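Local coordinates for fucose-binding lectin (Kordia periserrulae, PDB 6HTN), which binds methyl alpha-L-fucopyranoside and, as a beta-propeller lectin, probably recognises fucose-bearing glycans, at residues C31-N35 with K36-G40; W6-G9 with S10-H14. All blocks are in the same frame, centred on the assembly; numbering follows the deposited sequence.

Contact 1: residues C31-N35 with K36-G40; sequences CWDSN and KWYDG. With MFU (methyl alpha-L-fucopyranoside), chain O; MFU (methyl alpha-L-fucopyranoside), chain G.
Cys31 and Tyr38 face each other as an antiparallel hydrogen-bonded pair, with Cys31 N to Tyr38 O at 2.8 Å and Tyr38 N to Cys31 O at 2.9 Å, where the outer hairpin of a four-stranded propeller blade turns back. On the side of these two side chains, Cys31 CB lies over the face of the phenol ring, 3.4 Å from Tyr38 CZ, while SG approaches the ring obliquely and also packs on CA of Gly40. With chi1 at 72°, CG of Tyr38 sits between the backbone N and the carbonyl carbon, which swings the ring back across Cys31, and its hydroxyl donates to Asp33: OH to OD2 is 2.6 Å, approached from above the carboxylate plane. The other carboxylate oxygen, OD1, forms a salt bridge with Arg16. The opposite side of the hairpin belongs to Trp32 and Trp37. Trp32 CB sits almost squarely over the six-membered ring of Trp37, and Trp32 CE3 reaches 3.4 Å from Trp37 NE1, the indole planes inclined by 55°. The backbone from Ser34 to Lys36 passes over one face of the Trp32 indole, toward its rim; C5 and C6 of a fucoside lie against the other. That sugar takes a hydrogen bond at O3 from Trp37 NE1 (2.9 Å, 161°), and Glu129, Arg117 and Ala141 of the second subunit also hydrogen-bond to it. Inside the loop, a water accepts from Asp33 N and donates to Lys36 O at 2.6 Å. A second fucoside lies beside Tyr38 and Gly40, and Arg16, Glu29, Ala41 and Trp87 hydrogen-bond to it. One hairpin serves two sugars: the tryptophan pair offers an apolar wall and an N-H donor to one, whereas the tyrosine, tied down by Asp33, borders the other.

Contact 2: residues W6-G9 with S10-H14; sequences WLDG and SGQIH. Unlike the reference sequence in segment 6-9: Leu7 (reference Val).
Asp8 OD1 is gripped by three donors from the residues just beyond it: Ser10 OG at 2.7 Å, Ser10 N at 2.9 Å and Gln12 N at 3.1 Å. The hydroxyl comes in on the syn side, the two amides from opposite sides of the carboxylate plane. A chi1 of 66°, with CG between N and the carbonyl carbon, turns the carboxylate in over the turn. The Ser10 N bond closes an Asx turn over the type I turn from Asp8 to Gly11, whose own bond joins Gly11 N to Asp8 O at 3.0 Å. Gly11, with a phi of 85°, forms the G1 bulge, after which Asp8 N bonds to Gln12 O. Across the hairpin, His14 NE2 to Asp8 OD2 is 2.8 Å and almost straight at 178°, the oxygen in the imidazole plane. Trp6 and His14 form an antiparallel hydrogen-bonded pair between strands 3-7 and 13-20. His14 CB rests over the Trp6 indole face, 3.4 Å from Trp6 CE2; the rings run nearly parallel but barely overlap. The Trp6 side chain lies about 4 Å from a bound fucoside. On the other side, Leu7 packs on Leu108 and Ile13 on Trp107, both of the second subunit. With Asp33 as a second carboxylate, at ND1, the imidazole is fixed in its rotation and may be biased toward protonation, while one aspartate ties loop tip to strand.

Both contacts are hairpin ends of the same four-stranded blade: contact 2 joins strands 3-7 and 13-20, contact 1 strands 27-32 and 37-39, and strands 13-20 and 27-32 are neighbours. Their centres lie 13 Å apart, bridged by Asp33 OD1 and His14 ND1, a probable hydrogen bond of 2.7 Å. Gln12 CG also packs on Asp33 O. Contact 2 is a surface loop organised by carboxylate bonds to backbone and side-chain donors; contact 1 is partly buried and dominated by aromatic rings, with sugars on two sides. Each reaches the second subunit, contact 2 through apolar packing and contact 1 through Trp37 edge-to-face with Tyr142 of that chain.

Contact 1: residues C31-N35 with K36-G40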
loop_
_atom_site.group_PDB
_atom_site.type_symbol
_atom_site.label_atom_id
_atom_site.label_comp_id
_atom_site.label_asym_id
_atom_site.label_seq_id
_atom_site.Cartn_x
_atom_site.Cartn_y
_atom_site.Cartn_z
ATOM N N CYS A 31 16.353 -5.397 18.065
ATOM C CA CYS A 31 17.576 -6.227 18.096
ATOM C C CYS A 31 17.437 -7.417 18.995
ATOM O O CYS A 31 16.884 -7.289 20.105
ATOM C CB CYS A 31 18.745 -5.407 18.599
ATOM S SG CYS A 31 19.038 -3.856 17.778
ATOM N N TRP A 32 17.973 -8.557 18.558
ATOM C CA TRP A 32 18.077 -9.767 19.399
ATOM C C TRP A 32 19.530 -10.201 19.344
ATOM O O TRP A 32 20.033 -10.444 18.218
ATOM C CB TRP A 32 17.170 -10.876 18.931
ATOM C CG TRP A 32 17.294 -12.178 19.660
ATOM C CD1 TRP A 32 18.256 -13.142 19.501
ATOM C CD2 TRP A 32 16.407 -12.638 20.686
ATOM N NE1 TRP A 32 18.003 -14.190 20.345
ATOM C CE2 TRP A 32 16.872 -13.906 21.090
ATOM C CE3 TRP A 32 15.266 -12.107 21.293
ATOM C CZ2 TRP A 32 16.203 -14.640 22.068
ATOM C CZ3 TRP A 32 14.599 -12.840 22.253
ATOM C CH2 TRP A 32 15.084 -14.091 22.643
ATOM N N ASP A 33 20.194 -10.325 20.491
ATOM C CA ASP A 33 21.613 -10.778 20.533
ATOM C C ASP A 33 21.771 -12.038 21.373
ATOM O O ASP A 33 22.817 -12.720 21.188
ATOM C CB ASP A 33 22.529 -9.713 21.093
ATOM C CG ASP A 33 22.670 -8.492 20.239
ATOM O OD1 ASP A 33 22.748 -8.661 19.003
ATOM O OD2 ASP A 33 22.870 -7.445 20.802
ATOM N N SER A 34 20.837 -12.383 22.251
ATOM C CA SER A 34 21.000 -13.573 23.125
ATOM C C SER A 34 19.671 -14.007 23.692
ATOM O O SER A 34 19.289 -15.159 23.506
ATOM C CB SER A 34 21.995 -13.333 24.242
ATOM O OG SER A 34 21.640 -12.190 24.986
ATOM N N ASN A 35 18.968 -13.119 24.415
ATOM C CA ASN A 35 17.798 -13.592 25.156
ATOM C C ASN A 35 16.673 -12.573 25.246
ATOM O O ASN A 35 15.692 -12.895 25.909
ATOM C CB ASN A 35 18.224 -13.954 26.586
ATOM C CG ASN A 35 18.715 -12.764 27.375
ATOM O OD1 ASN A 35 19.099 -11.684 26.887
ATOM N ND2 ASN A 35 18.796 -12.987 28.673
ATOM N N LYS A 36 16.755 -11.440 24.579
ATOM C CA LYS A 36 15.657 -10.453 24.645
ATOM C C LYS A 36 15.740 -9.497 23.460
ATOM O O LYS A 36 16.795 -9.258 22.886
ATOM C CB LYS A 36 15.717 -9.656 25.952
ATOM C CG LYS A 36 16.894 -8.723 26.061
ATOM C CD LYS A 36 17.025 -8.036 27.448
ATOM C CE LYS A 36 18.056 -6.943 27.311
ATOM N NZ LYS A 36 18.157 -6.078 28.523
ATOM N N TRP A 37 14.600 -8.895 23.151
ATOM C CA TRP A 37 14.522 -7.825 22.152
ATOM C C TRP A 37 14.774 -6.471 22.772
ATOM O O TRP A 37 14.212 -6.182 23.899
ATOM C CB TRP A 37 13.152 -7.863 21.490
ATOM C CG TRP A 37 12.972 -9.060 20.629
ATOM C CD1 TRP A 37 12.331 -10.218 20.911
ATOM C CD2 TRP A 37 13.447 -9.184 19.264
ATOM N NE1 TRP A 37 12.393 -11.086 19.829
ATOM C CE2 TRP A 37 13.088 -10.469 18.845
ATOM C CE3 TRP A 37 14.150 -8.340 18.423
ATOM C CZ2 TRP A 37 13.368 -10.912 17.534
ATOM C CZ3 TRP A 37 14.442 -8.762 17.128
ATOM C CH2 TRP A 37 14.062 -10.033 16.737
ATOM N N TYR A 38 15.523 -5.630 22.107
ATOM C CA TYR A 38 15.772 -4.258 22.562
ATOM C C TYR A 38 15.808 -3.289 21.404
ATOM O O TYR A 38 15.933 -3.716 20.205
ATOM C CB TYR A 38 17.044 -4.256 23.412
ATOM C CG TYR A 38 18.339 -4.455 22.664
ATOM C CD1 TYR A 38 19.028 -3.404 22.100
ATOM C CD2 TYR A 38 18.862 -5.729 22.539
ATOM C CE1 TYR A 38 20.212 -3.598 21.394
ATOM C CE2 TYR A 38 20.073 -5.945 21.862
ATOM C CZ TYR A 38 20.741 -4.874 21.286
ATOM O OH TYR A 38 21.890 -5.025 20.571
ATOM N N ASP A 39 15.716 -2.024 21.676
ATOM C CA ASP A 39 15.759 -0.983 20.642
ATOM C C ASP A 39 17.198 -0.743 20.227
ATOM O O ASP A 39 18.070 -0.372 21.049
ATOM C CB ASP A 39 15.142 0.345 21.063
ATOM C CG ASP A 39 13.639 0.353 21.248
ATOM O OD1 ASP A 39 12.953 -0.622 20.869
ATOM O OD2 ASP A 39 13.192 1.330 21.960
ATOM N N GLY A 40 17.486 -0.827 18.929
ATOM C CA GLY A 40 18.793 -0.512 18.390
ATOM C C GLY A 40 19.031 0.959 18.202
ATOM O O GLY A 40 18.064 1.773 18.203
HETATM C C1 MFU O . 12.808 -17.420 19.719
HETATM C C2 MFU O . 11.881 -16.230 19.476
HETATM C C3 MFU O . 12.656 -14.974 19.537
HETATM C C4 MFU O . 13.814 -14.883 18.593
HETATM C C5 MFU O . 14.741 -16.082 18.970
HETATM C C6 MFU O . 15.902 -16.119 18.022
HETATM O O1 MFU O . 13.251 -17.249 21.054
HETATM O O2 MFU O . 10.890 -16.283 20.524
HETATM O O3 MFU O . 11.738 -13.841 19.350
HETATM O O4 MFU O . 13.360 -15.067 17.256
HETATM O O5 MFU O . 13.966 -17.257 18.881
HETATM C CM MFU O . 14.270 -18.263 21.405
HETATM C C1 MFU G . 23.579 -2.727 18.178
HETATM C C2 MFU G . 22.586 -1.745 17.551
HETATM C C3 MFU G . 23.085 -0.993 16.361
HETATM C C4 MFU G . 23.481 -2.002 15.295
HETATM C C5 MFU G . 24.508 -2.883 16.026
HETATM C C6 MFU G . 24.948 -4.044 15.079
HETATM O O1 MFU G . 24.608 -1.860 18.507
HETATM O O2 MFU G . 22.293 -0.694 18.544
HETATM O O3 MFU G . 22.118 -0.096 15.766
HETATM O O4 MFU G . 22.379 -2.875 14.951
HETATM O O5 MFU G . 23.931 -3.641 17.097
HETATM C CM MFU G . 25.669 -2.596 19.177
HETATM O O HOH W 1 19.336 -9.948 23.177
#

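Contact 2: residues W6-G9 with S10-H14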
loop_
_atom_site.group_PDB
_atom_site.type_symbol
_atom_site.label_atom_id
_atom_site.label_comp_id
_atom_site.label_asym_id
_atom_site.label_seq_id
_atom_site.Cartn_x
_atom_site.Cartn_y
_atom_site.Cartn_z
ATOM N N TRP A 6 22.765 -12.603 11.456
ATOM C CA TRP A 6 24.118 -13.170 11.248
ATOM C C TRP A 6 24.466 -14.021 12.453
ATOM O O TRP A 6 23.920 -13.824 13.539
ATOM C CB TRP A 6 25.181 -12.099 11.010
ATOM C CG TRP A 6 25.432 -11.201 12.183
ATOM C CD1 TRP A 6 26.414 -11.343 13.134
ATOM C CD2 TRP A 6 24.666 -10.062 12.586
ATOM N NE1 TRP A 6 26.329 -10.340 14.071
ATOM C CE2 TRP A 6 25.282 -9.518 13.744
ATOM C CE3 TRP A 6 23.565 -9.375 12.027
ATOM C CZ2 TRP A 6 24.812 -8.382 14.384
ATOM C CZ3 TRP A 6 23.153 -8.215 12.622
ATOM C CH2 TRP A 6 23.726 -7.748 13.805
ATOM N N LEU A 7 25.368 -14.969 12.237
ATOM C CA LEU A 7 25.921 -15.816 13.320
ATOM C C LEU A 7 27.284 -15.292 13.705
ATOM O O LEU A 7 28.092 -14.955 12.820
ATOM C CB LEU A 7 26.056 -17.230 12.792
ATOM C CG LEU A 7 24.773 -18.018 12.700
ATOM C CD1 LEU A 7 25.013 -19.261 11.833
ATOM C CD2 LEU A 7 24.154 -18.382 14.028
ATOM N N ASP A 8 27.520 -15.133 14.994
ATOM C CA ASP A 8 28.876 -14.753 15.453
ATOM C C ASP A 8 29.727 -16.030 15.552
ATOM O O ASP A 8 29.229 -17.150 15.285
ATOM C CB ASP A 8 28.819 -13.926 16.737
ATOM C CG ASP A 8 28.296 -14.661 17.950
ATOM O OD1 ASP A 8 28.421 -15.926 18.015
ATOM O OD2 ASP A 8 27.764 -13.955 18.848
ATOM N N GLY A 9 30.976 -15.848 15.969
ATOM C CA GLY A 9 31.962 -16.944 16.058
ATOM C C GLY A 9 31.547 -18.046 17.017
ATOM O O GLY A 9 32.020 -19.205 16.829
ATOM N N SER A 10 30.683 -17.737 17.998
ATOM C CA SER A 10 30.206 -18.717 19.002
ATOM C C SER A 10 28.956 -19.452 18.526
ATOM O O SER A 10 28.483 -20.323 19.265
ATOM C CB SER A 10 29.967 -18.019 20.316
ATOM O OG SER A 10 28.720 -17.310 20.294
ATOM N N GLY A 11 28.403 -19.103 17.347
ATOM C CA GLY A 11 27.179 -19.746 16.859
ATOM C C GLY A 11 25.916 -19.099 17.427
ATOM O O GLY A 11 24.834 -19.717 17.344
ATOM N N GLN A 12 26.059 -17.927 18.018
ATOM C CA GLN A 12 24.893 -17.153 18.536
ATOM C C GLN A 12 24.300 -16.350 17.355
ATOM O O GLN A 12 25.039 -15.571 16.747
ATOM C CB GLN A 12 25.308 -16.212 19.673
ATOM C CG GLN A 12 24.224 -15.249 20.125
ATOM C CD GLN A 12 23.034 -15.950 20.720
ATOM O OE1 GLN A 12 23.146 -16.680 21.709
ATOM N NE2 GLN A 12 21.843 -15.762 20.155
ATOM N N ILE A 13 22.995 -16.475 17.189
ATOM C CA ILE A 13 22.238 -15.682 16.167
ATOM C C ILE A 13 22.044 -14.244 16.669
ATOM O O ILE A 13 21.747 -14.019 17.856
ATOM C CB ILE A 13 20.912 -16.364 15.841
ATOM C CG1 ILE A 13 20.237 -15.700 14.625
ATOM C CG2 ILE A 13 19.966 -16.426 17.022
ATOM C CD1 ILE A 13 21.087 -15.754 13.360
ATOM N N HIS A 14 22.160 -13.298 15.761
ATOM C CA HIS A 14 21.830 -11.877 15.955
ATOM C C HIS A 14 20.753 -11.519 14.939
ATOM O O HIS A 14 20.956 -11.839 13.757
ATOM C CB HIS A 14 23.051 -10.992 15.794
ATOM C CG HIS A 14 24.130 -11.361 16.772
ATOM N ND1 HIS A 14 24.275 -10.663 17.977
ATOM C CD2 HIS A 14 25.050 -12.370 16.770
ATOM C CE1 HIS A 14 25.295 -11.226 18.666
ATOM N NE2 HIS A 14 25.765 -12.268 17.980
#